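Local coordinates for protein pectinesterase (Sitophilus oryzae, PDB 4PMH) that catalyses the hydrolysis of methyl esters in pectin, releasing methanol, and probably serves the digestion of plant cell walls, at residues Asn135-Lys140 with Thr146-Val151; Ile166-Lys171 with Gln176-Leu181; Ser300-Val303 with Pro308-Gln311; Gly327-Ala332 with Asn354-Tyr359. One frame throughout, in Å; residues are numbered along the deposited sequence.

In the fold
All four contacts join parts of one right-handed parallel beta-helix, and their chemistry differs with their place in it; contacts 1, 2 and 4 are buried, contact 3 partly so. Contact 1 is a disulfide with an exposed lysine beside it, fastening helices that lie outside the sheets. It touches contact 2, where alanines, an asparagine and two waters lie between strand 165-168 and the chain leading to strand 181-183; S149 and V151 both meet the backbone of V179. About 25 Å from contact 2, centre to centre, contact 4 packs aromatic rings of the outermost strands 329-330 and 355-359. Contact 3 closes a neighbouring loop, and its N309 shares a hydrogen bond with R355 of contact 4.

Contact 1: residues Asn135-Lys140 with Thr146-Val151; sequences NSCASK and TSCSTV
A disulfide between C137 and C148 makes this a covalent contact, joining helix 131-138 to the weakly bonded helix 145-148 beside the sheets of the beta-helix. The SG atoms of C137 and C148 lie 2.1 Å apart and the torsion about the S-S bond is -83°, close to the perpendicular setting that an unstrained disulfide prefers. In both cysteines SG stands anti to the carbonyl carbon and beside the backbone N (chi1 -64° in C137, -73° in C148), which lets the sulfurs meet between helices whose linked residues have CA atoms 5.7 Å apart. K140 bends back over the bridge, its NZ 3.2 Å from C148 SG and only weakly bonded to S136 O at 3.5 Å. A long, flexible lysine suits this exposed position, where its amine can skirt the sulfur and remain near solvent.

Hydroxyl side chains bond back to carbonyls three or four residues earlier in both segments. S139 OG donates to N135 O over 2.6 Å, while S139 N reaches the same oxygen from the other face of its carbonyl. On the second segment S149 OG donates to T146 O at 2.7 Å, in the carbonyl plane on a lone pair, and T150 OG1 to S147 O at 2.9 Å. The same S149 hydroxyl also meets V179 N, tying the chain after the helix to V179. Helix 113-120 packs against the first segment through Y116 and P113. The arrangement is a short-range disulfide of a secreted enzyme, linking two short helices that project from a pectinesterase beta-helix.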
loop_
_atom_site.group_PDB
_atom_site.type_symbol
_atom_site.label_atom_id
_atom_site.label_comp_id
_atom_site.label_asym_id
_atom_site.label_seq_id
_atom_site.Cartn_x
_atom_site.Cartn_y
_atom_site.Cartn_z
ATOM N N ASN A 135 -21.513 7.519 -3.028
ATOM C CA ASN A 135 -22.462 8.208 -2.171
ATOM C C ASN A 135 -21.990 8.326 -0.713
ATOM O O ASN A 135 -22.201 9.353 -0.068
ATOM C CB ASN A 135 -23.843 7.554 -2.243
ATOM C CG ASN A 135 -24.890 8.336 -1.459
ATOM O OD1 ASN A 135 -24.958 9.571 -1.539
ATOM N ND2 ASN A 135 -25.700 7.626 -0.688
ATOM N N SER A 136 -21.321 7.297 -0.204
ATOM C CA SER A 136 -20.797 7.339 1.159
ATOM C C SER A 136 -19.713 8.404 1.316
ATOM O O SER A 136 -19.591 9.003 2.372
ATOM C CB SER A 136 -20.245 5.976 1.589
ATOM O OG SER A 136 -18.934 5.805 1.091
ATOM N N CYS A 137 -18.932 8.653 0.272
ATOM C CA CYS A 137 -17.989 9.756 0.277
ATOM C C CYS A 137 -18.679 11.104 0.008
ATOM O O CYS A 137 -18.367 12.113 0.655
ATOM C CB CYS A 137 -16.894 9.506 -0.749
ATOM S SG CYS A 137 -15.910 8.054 -0.322
ATOM N N ALA A 138 -19.620 11.101 -0.926
ATOM C CA ALA A 138 -20.361 12.308 -1.314
ATOM C C ALA A 138 -21.180 12.862 -0.160
ATOM O O ALA A 138 -21.390 14.073 -0.068
ATOM C CB ALA A 138 -21.262 12.023 -2.501
ATOM N N SER A 139 -21.610 11.977 0.732
ATOM C CA SER A 139 -22.494 12.360 1.826
ATOM C C SER A 139 -21.817 12.822 3.111
ATOM O O SER A 139 -22.510 13.154 4.072
ATOM C CB SER A 139 -23.418 11.210 2.139
ATOM O OG SER A 139 -24.102 10.862 0.961
ATOM N N LYS A 140 -20.487 12.869 3.122
ATOM C CA LYS A 140 -19.731 13.318 4.286
ATOM C C LYS A 140 -19.918 14.803 4.435
ATOM O O LYS A 140 -20.417 15.444 3.528
ATOM C CB LYS A 140 -18.254 13.018 4.071
ATOM C CG LYS A 140 -17.918 11.528 4.027
ATOM C CD LYS A 140 -16.978 11.147 5.152
ATOM C CE LYS A 140 -16.923 9.649 5.399
ATOM N NZ LYS A 140 -16.588 8.912 4.169
ATOM N N THR A 146 -9.492 10.161 4.726
ATOM C CA THR A 146 -8.393 9.391 4.132
ATOM C C THR A 146 -8.854 8.264 3.195
ATOM O O THR A 146 -8.386 8.175 2.045
ATOM C CB THR A 146 -7.426 8.881 5.220
ATOM O OG1 THR A 146 -6.903 10.011 5.942
ATOM C CG2 THR A 146 -6.257 8.108 4.611
ATOM N N SER A 147 -9.776 7.431 3.652
ATOM C CA SER A 147 -10.325 6.395 2.773
ATOM C C SER A 147 -10.943 6.987 1.501
ATOM O O SER A 147 -10.750 6.443 0.438
ATOM C CB SER A 147 -11.382 5.542 3.487
ATOM O OG SER A 147 -10.889 5.029 4.694
ATOM N N CYS A 148 -11.700 8.085 1.606
ATOM C CA CYS A 148 -12.379 8.656 0.429
ATOM C C CYS A 148 -11.440 9.441 -0.516
ATOM O O CYS A 148 -11.817 9.805 -1.641
ATOM C CB CYS A 148 -13.577 9.531 0.848
ATOM S SG CYS A 148 -15.001 8.581 1.452
ATOM N N SER A 149 -10.212 9.691 -0.084
ATOM C CA SER A 149 -9.230 10.323 -0.952
ATOM C C SER A 149 -8.714 9.355 -2.042
ATOM O O SER A 149 -7.986 9.783 -2.943
ATOM C CB SER A 149 -8.067 10.874 -0.135
ATOM O OG SER A 149 -7.157 9.843 0.243
ATOM N N THR A 150 -9.103 8.076 -1.957
ATOM C CA THR A 150 -8.495 7.024 -2.779
ATOM C C THR A 150 -8.838 7.179 -4.238
ATOM O O THR A 150 -10.011 7.302 -4.585
ATOM C CB THR A 150 -8.919 5.612 -2.323
ATOM O OG1 THR A 150 -8.471 5.370 -0.985
ATOM C CG2 THR A 150 -8.315 4.545 -3.237
ATOM N N VAL A 151 -7.817 7.153 -5.091
ATOM C CA VAL A 151 -8.018 7.229 -6.550
ATOM C C VAL A 151 -8.495 5.890 -7.158
ATOM O O VAL A 151 -9.461 5.862 -7.914
ATOM C CB VAL A 151 -6.753 7.775 -7.260
ATOM C CG1 VAL A 151 -6.856 7.665 -8.772
ATOM C CG2 VAL A 151 -6.500 9.210 -6.824
#

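Contact 2: residues Ile166-Lys171 with Gln176-Leu181; sequences IENSAK and QQAVAL
Q176 opens the second segment by laying its extended side chain beside A170, with OE1 3.8 Å from A170 CB; the amide oxygen finds its polar partner in N172. Where the backbones stay apart a water joins them, 2.9 Å from A170 O and 3.1 Å from Q176 O. Q177 points away from the contact and touches T146 and D200, consistent with a place in the substrate-binding site. A178 returns to it: its methyl sits over the flat of the N168 amide, 3.4 Å from N168 CG, and fits the short gap between that amide and A170 CB. A second water binds A178 O and, weakly, N168 O.

At V179 the backbone takes over. N168 ND2 donates to V179 O at 3.0 Å and 166°, with the oxygen in the plane of the amide but the donor standing 53° above the plane of the carbonyl. The N168 side chain reaches across because CG is anti to its backbone N (chi1 -167°). ND2 has two acceptors, V179 O and M107 O. A leucine in place of N168 would probably leave M107 O without this mate and V179 O without one of its donors, with the segment before strand 181-183 less firmly fixed.

A180 then sets its methyl against the strand backbone, 3.8 Å from I166 O. L181 closes the run, its CD1 4.1 Å from I166 CD1. Although the segments run antiparallel, no backbone hydrogen bond links them: the pairing rests on one directional amide bond, water and small apolar groups, and probably depends on exact side-chain size.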
loop_
_atom_site.group_PDB
_atom_site.type_symbol
_atom_site.label_atom_id
_atom_site.label_comp_id
_atom_site.label_asym_id
_atom_site.label_seq_id
_atom_site.Cartn_x
_atom_site.Cartn_y
_atom_site.Cartn_z
ATOM N N ILE A 166 -0.983 4.704 -11.010
ATOM C CA ILE A 166 -2.030 5.326 -10.232
ATOM C C ILE A 166 -1.398 6.399 -9.376
ATOM O O ILE A 166 -0.429 6.139 -8.666
ATOM C CB ILE A 166 -2.767 4.324 -9.294
ATOM C CG1 ILE A 166 -3.283 3.098 -10.069
ATOM C CG2 ILE A 166 -3.924 5.006 -8.601
ATOM C CD1 ILE A 166 -3.644 1.913 -9.201
ATOM N N GLU A 167 -1.970 7.593 -9.414
ATOM C CA GLU A 167 -1.393 8.717 -8.719
ATOM C C GLU A 167 -2.440 9.537 -8.003
ATOM O O GLU A 167 -3.479 9.859 -8.567
ATOM C CB GLU A 167 -0.663 9.631 -9.721
ATOM C CG GLU A 167 -0.212 10.949 -9.113
ATOM C CD GLU A 167 0.621 11.745 -10.079
ATOM O OE1 GLU A 167 0.149 11.947 -11.215
ATOM O OE2 GLU A 167 1.746 12.137 -9.700
ATOM N N ASN A 168 -2.134 9.907 -6.765
ATOM C CA ASN A 168 -2.834 11.010 -6.114
ATOM C C ASN A 168 -1.790 12.106 -5.851
ATOM O O ASN A 168 -0.899 11.965 -5.015
ATOM C CB ASN A 168 -3.542 10.537 -4.848
ATOM C CG ASN A 168 -4.544 11.554 -4.315
ATOM O OD1 ASN A 168 -4.402 12.769 -4.529
ATOM N ND2 ASN A 168 -5.573 11.059 -3.628
ATOM N N SER A 169 -1.906 13.190 -6.602
ATOM C CA SER A 169 -0.826 14.158 -6.752
ATOM C C SER A 169 -0.883 15.253 -5.694
ATOM O O SER A 169 -0.109 16.193 -5.745
ATOM C CB SER A 169 -0.848 14.776 -8.150
ATOM O OG SER A 169 -2.054 15.487 -8.417
ATOM N N ALA A 170 -1.775 15.124 -4.727
ATOM C CA ALA A 170 -1.898 16.138 -3.677
ATOM C C ALA A 170 -0.603 16.283 -2.881
ATOM O O ALA A 170 -0.136 15.322 -2.257
ATOM C CB ALA A 170 -3.043 15.812 -2.739
ATOM N N LYS A 171 -0.047 17.489 -2.933
ATOM C CA LYS A 171 1.092 17.897 -2.118
ATOM C C LYS A 171 0.910 19.380 -1.677
ATOM O O LYS A 171 1.875 20.127 -1.532
ATOM C CB LYS A 171 2.400 17.700 -2.902
ATOM C CG LYS A 171 2.370 18.252 -4.323
ATOM C CD LYS A 171 3.686 18.032 -5.064
ATOM C CE LYS A 171 4.612 19.240 -4.983
ATOM N NZ LYS A 171 5.780 19.112 -5.907
ATOM N N GLN A 176 -1.328 17.105 4.316
ATOM C CA GLN A 176 -2.371 16.375 3.569
ATOM C C GLN A 176 -2.072 14.881 3.340
ATOM O O GLN A 176 -0.988 14.532 2.934
ATOM C CB GLN A 176 -2.642 17.043 2.217
ATOM C CG GLN A 176 -3.268 18.440 2.324
ATOM C CD GLN A 176 -3.733 18.961 0.984
ATOM O OE1 GLN A 176 -3.311 18.467 -0.069
ATOM N NE2 GLN A 176 -4.618 19.961 1.005
ATOM N N GLN A 177 -3.076 14.032 3.572
ATOM C CA GLN A 177 -3.036 12.600 3.251
ATOM C C GLN A 177 -3.759 12.432 1.928
ATOM O O GLN A 177 -4.768 13.094 1.705
ATOM C CB GLN A 177 -3.788 11.769 4.312
ATOM C CG GLN A 177 -3.300 11.919 5.751
ATOM C CD GLN A 177 -3.840 13.172 6.445
ATOM O OE1 GLN A 177 -4.724 13.858 5.933
ATOM N NE2 GLN A 177 -3.301 13.472 7.625
ATOM N N ALA A 178 -3.276 11.553 1.054
ATOM C CA ALA A 178 -3.918 11.368 -0.249
ATOM C C ALA A 178 -3.567 10.001 -0.837
ATOM O O ALA A 178 -2.447 9.769 -1.274
ATOM C CB ALA A 178 -3.510 12.478 -1.205
ATOM N N VAL A 179 -4.560 9.125 -0.886
ATOM C CA VAL A 179 -4.341 7.738 -1.232
ATOM C C VAL A 179 -4.429 7.546 -2.742
ATOM O O VAL A 179 -5.340 8.030 -3.389
ATOM C CB VAL A 179 -5.355 6.794 -0.527
ATOM C CG1 VAL A 179 -5.152 5.341 -0.976
ATOM C CG2 VAL A 179 -5.216 6.903 0.983
ATOM N N ALA A 180 -3.471 6.810 -3.279
ATOM C CA ALA A 180 -3.482 6.446 -4.690
ATOM C C ALA A 180 -4.217 5.142 -4.862
ATOM O O ALA A 180 -5.247 5.106 -5.527
ATOM C CB ALA A 180 -2.072 6.355 -5.260
ATOM N N LEU A 181 -3.692 4.074 -4.264
ATOM C CA LEU A 181 -4.343 2.770 -4.268
ATOM C C LEU A 181 -4.736 2.359 -2.847
ATOM O O LEU A 181 -3.949 2.517 -1.886
ATOM C CB LEU A 181 -3.414 1.719 -4.887
ATOM C CG LEU A 181 -3.856 0.267 -4.922
ATOM C CD1 LEU A 181 -5.096 0.139 -5.797
ATOM C CD2 LEU A 181 -2.782 -0.698 -5.421
HETATM O O HOH W 1 -0.186 11.475 -1.755
HETATM O O HOH W 2 0.042 13.625 0.128
#

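Contact 3: residues Ser300-Val303 with Pro308-Gln311; sequences SAYV and PNGQ
N309 ND2 is gripped by two oxygens, D351 OD1 and Y353 O, while OD1 of the same amide accepts from R336, and across this amide comes the tip of Y302. The Y302 hydroxyl approaches the amide without bonding to it: OH is 3.4 Å from N309 CG and 3.5 Å from N309 CB. The two side chains cross nearly perpendicularly, with ring and amide planes 68° apart. The hydroxyl bonds instead to D351 O, so one aspartate serves both residues, and R336 adds a cation-pi contact to the tyrosine ring.

Both segments belong to the long loop between strands 286-290 and 311-315, an excursion from the parallel beta-helix. The side chain of P308 lies about 7 Å from that of W292, which probably binds substrate. With CG anti to the backbone N (chi1 -179°), the Y302 ring is carried out from its backbone until its CE1 edge and OH reach P308 and N309. There P308 O meets the edge, in the ring plane and 3.3 Å from Y302 CE1, an approach that suits the slightly positive rim of an aromatic ring. A tyrosine fits here because it spans the distance with a rigid ring, carrying a polar tip to D351; the CA atoms of Y302 and P308 stay 8.5 Å apart.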
loop_
_atom_site.group_PDB
_atom_site.type_symbol
_atom_site.label_atom_id
_atom_site.label_comp_id
_atom_site.label_asym_id
_atom_site.label_seq_id
_atom_site.Cartn_x
_atom_site.Cartn_y
_atom_site.Cartn_z
ATOM N N SER A 300 -0.203 6.074 26.412
ATOM C CA SER A 300 -0.923 5.562 27.587
ATOM C C SER A 300 -2.051 4.596 27.251
ATOM O O SER A 300 -2.397 3.754 28.081
ATOM C CB SER A 300 -1.528 6.706 28.413
ATOM O OG SER A 300 -0.512 7.579 28.862
ATOM N N ALA A 301 -2.626 4.721 26.060
ATOM C CA ALA A 301 -3.793 3.911 25.689
ATOM C C ALA A 301 -3.448 2.595 24.996
ATOM O O ALA A 301 -4.345 1.813 24.682
ATOM C CB ALA A 301 -4.744 4.727 24.831
ATOM N N TYR A 302 -2.162 2.345 24.778
ATOM C CA TYR A 302 -1.718 1.120 24.100
ATOM C C TYR A 302 -1.880 -0.116 24.999
ATOM O O TYR A 302 -1.353 -0.170 26.113
ATOM C CB TYR A 302 -0.262 1.257 23.612
ATOM C CG TYR A 302 0.244 0.032 22.882
ATOM C CD1 TYR A 302 -0.062 -0.197 21.549
ATOM C CD2 TYR A 302 1.015 -0.905 23.541
ATOM C CE1 TYR A 302 0.400 -1.337 20.888
ATOM C CE2 TYR A 302 1.463 -2.033 22.899
ATOM C CZ TYR A 302 1.150 -2.243 21.572
ATOM O OH TYR A 302 1.635 -3.382 20.965
ATOM N N VAL A 303 -2.631 -1.095 24.497
ATOM C CA VAL A 303 -2.868 -2.353 25.173
ATOM C C VAL A 303 -2.197 -3.491 24.390
ATOM O O VAL A 303 -2.708 -3.909 23.346
ATOM C CB VAL A 303 -4.381 -2.642 25.289
ATOM C CG1 VAL A 303 -4.628 -3.936 26.048
ATOM C CG2 VAL A 303 -5.083 -1.486 25.987
ATOM N N PRO A 308 -3.311 -2.462 17.763
ATOM C CA PRO A 308 -2.524 -2.873 16.604
ATOM C C PRO A 308 -1.058 -2.875 16.955
ATOM O O PRO A 308 -0.629 -2.098 17.821
ATOM C CB PRO A 308 -2.780 -1.770 15.570
ATOM C CG PRO A 308 -3.985 -1.039 16.022
ATOM C CD PRO A 308 -4.094 -1.237 17.504
ATOM N N ASN A 309 -0.298 -3.753 16.320
ATOM C CA ASN A 309 1.129 -3.714 16.473
ATOM C C ASN A 309 1.782 -4.111 15.165
ATOM O O ASN A 309 2.032 -5.299 14.891
ATOM C CB ASN A 309 1.581 -4.580 17.656
ATOM C CG ASN A 309 3.018 -4.316 18.058
ATOM O OD1 ASN A 309 3.560 -3.199 17.912
ATOM N ND2 ASN A 309 3.658 -5.365 18.564
ATOM N N GLY A 310 2.026 -3.082 14.347
ATOM C CA GLY A 310 2.472 -3.253 12.959
ATOM C C GLY A 310 3.603 -4.250 12.771
ATOM O O GLY A 310 4.596 -4.212 13.494
ATOM N N GLN A 311 3.452 -5.129 11.783
ATOM C CA GLN A 311 4.425 -6.184 11.506
ATOM C C GLN A 311 5.020 -5.965 10.129
ATOM O O GLN A 311 4.282 -5.784 9.159
ATOM C CB GLN A 311 3.772 -7.562 11.592
ATOM C CG GLN A 311 4.725 -8.736 11.823
ATOM C CD GLN A 311 5.437 -9.233 10.581
ATOM O OE1 GLN A 311 4.960 -9.065 9.456
ATOM N NE2 GLN A 311 6.606 -9.850 10.781
#

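Contact 4: residues Gly327-Ala332 with Asn354-Tyr359; sequences GPWTTA and NRFWEY
The indole of W329 is covered on both faces: F356 CB sits over the centre of one, and P328 CG, offset toward the rim, lies over the other. The first is a CH-pi contact, with CB of F356 3.5 Å from the centroid of the six-membered ring and just 8° off its normal. The phenyl group of F356 continues along the six-membered ring, tilted 35° to it, neither stacked nor edge-to-face, and the closest ring atoms, W329 CE3 and F356 CD2, are 3.5 Å apart. N354 CB lies over one face of the phenyl. F356 CG stands beside its backbone N (chi1 -55°), an orientation that leaves CB over the indole while the phenyl runs on past CE3.

Strands 329-330 and 355-359 are the last of two separate parallel sheets of the beta-helix, so the pair packs sheet against sheet; L288 and L312 also touch the indole.

At the indole edge, a water lies in the ring plane, accepting from W329 NE1 at 2.8 Å and donating to E358 OE1 at 2.8 Å. Tryptophan suits the site by joining a broad apolar surface to one N-H. An alanine in place of W329 would probably open a gap over F356 CB and leave the bridging water without its N-H donor. E358 OE1 is also held by a salt bridge to R10, which would probably favour its charged form, while OE2 bonds to N361 and Q2.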
loop_
_atom_site.group_PDB
_atom_site.type_symbol
_atom_site.label_atom_id
_atom_site.label_comp_id
_atom_site.label_asym_id
_atom_site.label_seq_id
_atom_site.Cartn_x
_atom_site.Cartn_y
_atom_site.Cartn_z
ATOM N N GLY A 327 19.221 3.837 13.635
ATOM C CA GLY A 327 17.851 3.826 14.153
ATOM C C GLY A 327 16.801 4.119 13.082
ATOM O O GLY A 327 16.202 5.211 13.049
ATOM N N PRO A 328 16.565 3.135 12.196
ATOM C CA PRO A 328 15.670 3.260 11.053
ATOM C C PRO A 328 14.162 3.186 11.384
ATOM O O PRO A 328 13.334 3.365 10.484
ATOM C CB PRO A 328 16.083 2.087 10.154
ATOM C CG PRO A 328 16.714 1.099 11.065
ATOM C CD PRO A 328 17.131 1.785 12.327
ATOM N N TRP A 329 13.817 2.924 12.646
ATOM C CA TRP A 329 12.432 2.764 13.066
ATOM C C TRP A 329 12.079 3.858 14.061
ATOM O O TRP A 329 12.742 3.990 15.083
ATOM C CB TRP A 329 12.275 1.434 13.756
ATOM C CG TRP A 329 12.753 0.260 12.980
ATOM C CD1 TRP A 329 13.764 -0.577 13.340
ATOM C CD2 TRP A 329 12.247 -0.227 11.735
ATOM N NE1 TRP A 329 13.938 -1.556 12.389
ATOM C CE2 TRP A 329 13.004 -1.382 11.404
ATOM C CE3 TRP A 329 11.207 0.165 10.880
ATOM C CZ2 TRP A 329 12.770 -2.127 10.245
ATOM C CZ3 TRP A 329 10.976 -0.579 9.714
ATOM C CH2 TRP A 329 11.747 -1.721 9.419
ATOM N N THR A 330 11.034 4.632 13.791
ATOM C CA THR A 330 10.726 5.788 14.643
ATOM C C THR A 330 9.401 5.660 15.440
ATOM O O THR A 330 8.740 4.618 15.425
ATOM C CB THR A 330 10.792 7.108 13.836
ATOM O OG1 THR A 330 10.753 8.217 14.739
ATOM C CG2 THR A 330 9.638 7.221 12.865
ATOM N N THR A 331 9.048 6.730 16.159
ATOM C CA THR A 331 7.930 6.705 17.070
ATOM C C THR A 331 6.616 6.378 16.372
ATOM O O THR A 331 6.362 6.873 15.268
ATOM C CB THR A 331 7.812 8.077 17.766
ATOM O OG1 THR A 331 9.048 8.362 18.412
ATOM C CG2 THR A 331 6.717 8.074 18.800
ATOM N N ALA A 332 5.791 5.545 17.003
ATOM C CA ALA A 332 4.457 5.242 16.457
ATOM C C ALA A 332 3.563 6.485 16.399
ATOM O O ALA A 332 3.785 7.469 17.128
ATOM C CB ALA A 332 3.765 4.149 17.265
ATOM N N ASN A 354 7.921 -3.541 19.291
ATOM C CA ASN A 354 7.525 -3.470 17.904
ATOM C C ASN A 354 7.891 -4.753 17.173
ATOM O O ASN A 354 8.637 -5.591 17.694
ATOM C CB ASN A 354 8.134 -2.262 17.243
ATOM C CG ASN A 354 7.534 -0.983 17.756
ATOM O OD1 ASN A 354 8.075 -0.367 18.681
ATOM N ND2 ASN A 354 6.364 -0.615 17.221
ATOM N N ARG A 355 7.326 -4.917 15.981
ATOM C CA ARG A 355 7.562 -6.119 15.176
ATOM C C ARG A 355 8.119 -5.739 13.819
ATOM O O ARG A 355 7.632 -6.190 12.768
ATOM C CB ARG A 355 6.278 -6.966 15.005
ATOM C CG ARG A 355 5.441 -7.201 16.272
ATOM C CD ARG A 355 3.931 -7.180 15.928
ATOM N NE ARG A 355 3.587 -8.490 15.498
ATOM C CZ ARG A 355 2.494 -8.880 14.871
ATOM N NH1 ARG A 355 1.496 -8.059 14.533
ATOM N NH2 ARG A 355 2.437 -10.169 14.586
ATOM N N PHE A 356 9.162 -4.924 13.839
ATOM C CA PHE A 356 9.876 -4.542 12.642
ATOM C C PHE A 356 11.220 -5.253 12.631
ATOM O O PHE A 356 11.999 -5.123 13.569
ATOM C CB PHE A 356 10.114 -3.031 12.618
ATOM C CG PHE A 356 8.872 -2.199 12.753
ATOM C CD1 PHE A 356 7.655 -2.634 12.269
ATOM C CD2 PHE A 356 8.939 -0.964 13.363
ATOM C CE1 PHE A 356 6.521 -1.849 12.385
ATOM C CE2 PHE A 356 7.812 -0.172 13.495
ATOM C CZ PHE A 356 6.604 -0.615 13.007
ATOM N N TRP A 357 11.483 -6.024 11.583
ATOM C CA TRP A 357 12.690 -6.847 11.540
ATOM C C TRP A 357 13.324 -6.855 10.168
ATOM O O TRP A 357 12.672 -6.593 9.169
ATOM C CB TRP A 357 12.382 -8.307 11.912
ATOM C CG TRP A 357 11.371 -8.500 13.019
ATOM C CD1 TRP A 357 10.016 -8.688 12.875
ATOM C CD2 TRP A 357 11.636 -8.562 14.411
ATOM N NE1 TRP A 357 9.430 -8.841 14.100
ATOM C CE2 TRP A 357 10.397 -8.772 15.066
ATOM C CE3 TRP A 357 12.797 -8.448 15.183
ATOM C CZ2 TRP A 357 10.288 -8.862 16.463
ATOM C CZ3 TRP A 357 12.687 -8.534 16.558
ATOM C CH2 TRP A 357 11.430 -8.751 17.182
ATOM N N GLU A 358 14.601 -7.215 10.121
ATOM C CA GLU A 358 15.303 -7.352 8.854
ATOM C C GLU A 358 16.059 -8.670 8.800
ATOM O O GLU A 358 16.383 -9.220 9.833
ATOM C CB GLU A 358 16.310 -6.245 8.709
ATOM C CG GLU A 358 15.711 -4.872 8.556
ATOM C CD GLU A 358 16.795 -3.843 8.621
ATOM O OE1 GLU A 358 16.890 -3.209 9.673
ATOM O OE2 GLU A 358 17.585 -3.723 7.660
ATOM N N TYR A 359 16.390 -9.130 7.597
ATOM C CA TYR A 359 17.276 -10.279 7.447
ATOM C C TYR A 359 18.044 -10.139 6.144
ATOM O O TYR A 359 17.428 -10.076 5.083
ATOM C CB TYR A 359 16.484 -11.590 7.388
ATOM C CG TYR A 359 17.364 -12.812 7.128
ATOM C CD1 TYR A 359 18.261 -13.248 8.083
ATOM C CD2 TYR A 359 17.275 -13.533 5.940
ATOM C CE1 TYR A 359 19.069 -14.356 7.866
ATOM C CE2 TYR A 359 18.090 -14.649 5.712
ATOM C CZ TYR A 359 18.986 -15.039 6.678
ATOM O OH TYR A 359 19.805 -16.147 6.489
HETATM O O HOH W 3 15.515 -3.792 12.030
#